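Local coordinates for protein F420-H2 Dependent Reductase A (Mycobacterium smegmatis str. MC2 155, PDB 3H96) that probably uses the reduced deazaflavin coenzyme F420 as hydride donor and belongs to mycobacterial reductase families that catalyse aflatoxin degradation, at residues T86-V89 and E94-A97. Residues are numbered along the deposited sequence; the frame is centred on the assembly and turned at random. Where two conformers were deposited one is given.
Sequences TAQV and ETYA
V89 and Y96 face each other as an antiparallel hydrogen-bonded pair, and both backbone bonds of the pair are made. V89 N gives its hydrogen to Y96 O at 3.0 Å, an almost straight bond of 166°, and Y96 N returns one to V89 O at the same length. Their side chains leave on one face of the sheet. There V89 CG2 sits over a face of the phenol ring, 3.9 Å from its centroid and offset toward the rim, with Y96 CE2 the closest ring atom at 3.5 Å. This is a CH-pi contact, and two torsions set it up: Y96 CG lies between its own backbone N and carbonyl carbon (chi1 57°), which brings the ring back toward the neighbouring strand, and V89 CG2 likewise lies between the N and carbonyl carbon of its own residue.

On the other face Q88 stretches out, CG anti to the backbone N (chi1 -163°), and the outer part of its chain passes T95 CG2 at a slant, with Q88 OE1 3.1 Å from that methyl, a short contact and not a hydrogen bond. Q88 is also the non-hydrogen-bonded partner of A97, their CA atoms 4.4 Å apart. Between the strands, CA-H...O contacts supplement the amide bonds; T95 CA approaches V89 O at 3.1 Å, so that oxygen takes a C-H contact besides the amide bond from Y96 N.

These strands, 86-91 and 94-103, form a beta hairpin inside the antiparallel sheet, consistent with the split-barrel fold of the PNPOX-like, FMN-binding clan. Strand 32-38 flanks it on one side, where Q88 bonds H36 through the backbone and V89 touches V33; strand 137-142 flanks the other, and E94 makes a salt bridge to R142 there. The contact thus has a buried apolar side at V89 and a solvent-facing side at Q88, T95 and A97, and its directional hold comes from the two amide bonds, with the valine-tyrosine contact adding dispersion beneath them.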
ATOM      1  N   THR A  86       8.071  -5.332   9.929  1.00 16.50           N
ATOM      2  CA  THR A  86       8.730  -5.832   8.739  0.70 16.15           C
ATOM      3  C   THR A  86       7.734  -6.704   7.976  1.00 16.09           C
ATOM      4  O   THR A  86       6.780  -7.187   8.563  1.00 16.30           O
ATOM      5  CB  THR A  86       9.984  -6.726   9.030  0.70 16.65           C
ATOM      6  OG1 THR A  86       9.596  -7.837   9.834  0.70 19.65           O
ATOM      7  CG2 THR A  86      11.101  -5.971   9.730  0.70 14.14           C
ATOM      8  N   ALA A  87       8.004  -6.916   6.687  1.00 14.94           N
ATOM      9  CA  ALA A  87       7.124  -7.637   5.781  1.00 14.95           C
ATOM     10  C   ALA A  87       7.934  -8.154   4.585  1.00 15.19           C
ATOM     11  O   ALA A  87       9.137  -7.900   4.495  1.00 16.02           O
ATOM     12  CB  ALA A  87       5.945  -6.719   5.269  1.00 11.53           C
ATOM     13  N   GLN A  88       7.266  -8.860   3.713  1.00 14.91           N
ATOM     14  CA  GLN A  88       7.782  -9.278   2.449  1.00 16.13           C
ATOM     15  C   GLN A  88       6.840  -8.706   1.405  1.00 13.97           C
ATOM     16  O   GLN A  88       5.647  -8.743   1.600  1.00 15.84           O
ATOM     17  CB  GLN A  88       7.747 -10.772   2.370  1.00 27.91           C
ATOM     18  CG  GLN A  88       8.556 -11.407   1.360  1.00 28.22           C
ATOM     19  CD  GLN A  88       8.302 -12.890   1.279  1.00 28.79           C
ATOM     20  OE1 GLN A  88       8.626 -13.477   0.371  1.00 29.16           O
ATOM     21  NE2 GLN A  88       7.667 -13.466   2.288  1.00 28.93           N
ATOM     22  N   VAL A  89       7.393  -8.242   0.304  1.00 12.23           N
ATOM     23  CA  VAL A  89       6.575  -7.750  -0.801  1.00 12.54           C
ATOM     24  C   VAL A  89       7.039  -8.312  -2.169  1.00 12.87           C
ATOM     25  O   VAL A  89       8.220  -8.654  -2.335  1.00 13.06           O
ATOM     26  CB  VAL A  89       6.675  -6.164  -0.927  1.00 11.98           C
ATOM     27  CG1 VAL A  89       6.108  -5.449   0.343  1.00  8.34           C
ATOM     28  CG2 VAL A  89       8.103  -5.707  -1.185  1.00  9.55           C
ATOM     29  N   GLU A  94      10.321  -8.878  -8.656  1.00 19.62           N
ATOM     30  CA  GLU A  94      11.072  -9.197  -7.436  1.00 19.90           C
ATOM     31  C   GLU A  94      10.230  -9.554  -6.201  1.00 18.51           C
ATOM     32  O   GLU A  94       9.012  -9.385  -6.190  1.00 17.66           O
ATOM     33  CB  GLU A  94      12.032  -8.054  -7.093  1.00 29.36           C
ATOM     34  CG  GLU A  94      13.103  -7.807  -8.143  1.00 30.00           C
ATOM     35  CD  GLU A  94      14.175  -6.847  -7.667  1.00 30.22           C
ATOM     36  OE1 GLU A  94      14.003  -5.624  -7.852  1.00 29.85           O
ATOM     37  OE2 GLU A  94      15.189  -7.314  -7.108  1.00 30.85           O
ATOM     38  N   THR A  95      10.911 -10.046  -5.165  1.00 17.47           N
ATOM     39  CA  THR A  95      10.293 -10.400  -3.881  1.00 17.38           C
ATOM     40  C   THR A  95      11.406 -10.126  -2.915  1.00 17.11           C
ATOM     41  O   THR A  95      12.514 -10.596  -3.122  1.00 17.81           O
ATOM     42  CB  THR A  95       9.983 -11.897  -3.817  1.00 18.69           C
ATOM     43  OG1 THR A  95       9.102 -12.229  -4.901  1.00 19.47           O
ATOM     44  CG2 THR A  95       9.326 -12.299  -2.439  1.00 18.53           C
ATOM     45  N   TYR A  96      11.148  -9.286  -1.921  1.00 15.63           N
ATOM     46  CA  TYR A  96      12.166  -8.936  -0.964  1.00 15.14           C
ATOM     47  C   TYR A  96      11.573  -8.538   0.390  1.00 15.77           C
ATOM     48  O   TYR A  96      10.345  -8.190   0.528  1.00 14.52           O
ATOM     49  CB  TYR A  96      13.115  -7.853  -1.548  1.00 16.66           C
ATOM     50  CG  TYR A  96      12.412  -6.591  -1.996  1.00 17.79           C
ATOM     51  CD1 TYR A  96      12.100  -6.397  -3.353  1.00 18.94           C
ATOM     52  CD2 TYR A  96      12.046  -5.590  -1.064  1.00 15.00           C
ATOM     53  CE1 TYR A  96      11.416  -5.212  -3.773  1.00 21.95           C
ATOM     54  CE2 TYR A  96      11.377  -4.394  -1.488  1.00 11.29           C
ATOM     55  CZ  TYR A  96      11.093  -4.223  -2.843  1.00 18.45           C
ATOM     56  OH  TYR A  96      10.408  -3.079  -3.279  1.00 19.37           O
ATOM     57  N   ALA A  97      12.438  -8.538   1.397  1.00 15.98           N
ATOM     58  CA  ALA A  97      12.030  -8.154   2.741  1.00 15.93           C
ATOM     59  C   ALA A  97      11.967  -6.603   2.825  1.00 16.20           C
ATOM     60  O   ALA A  97      12.684  -5.906   2.069  1.00 14.32           O
ATOM     61  CB  ALA A  97      13.067  -8.752   3.770  1.00 16.79           C
TER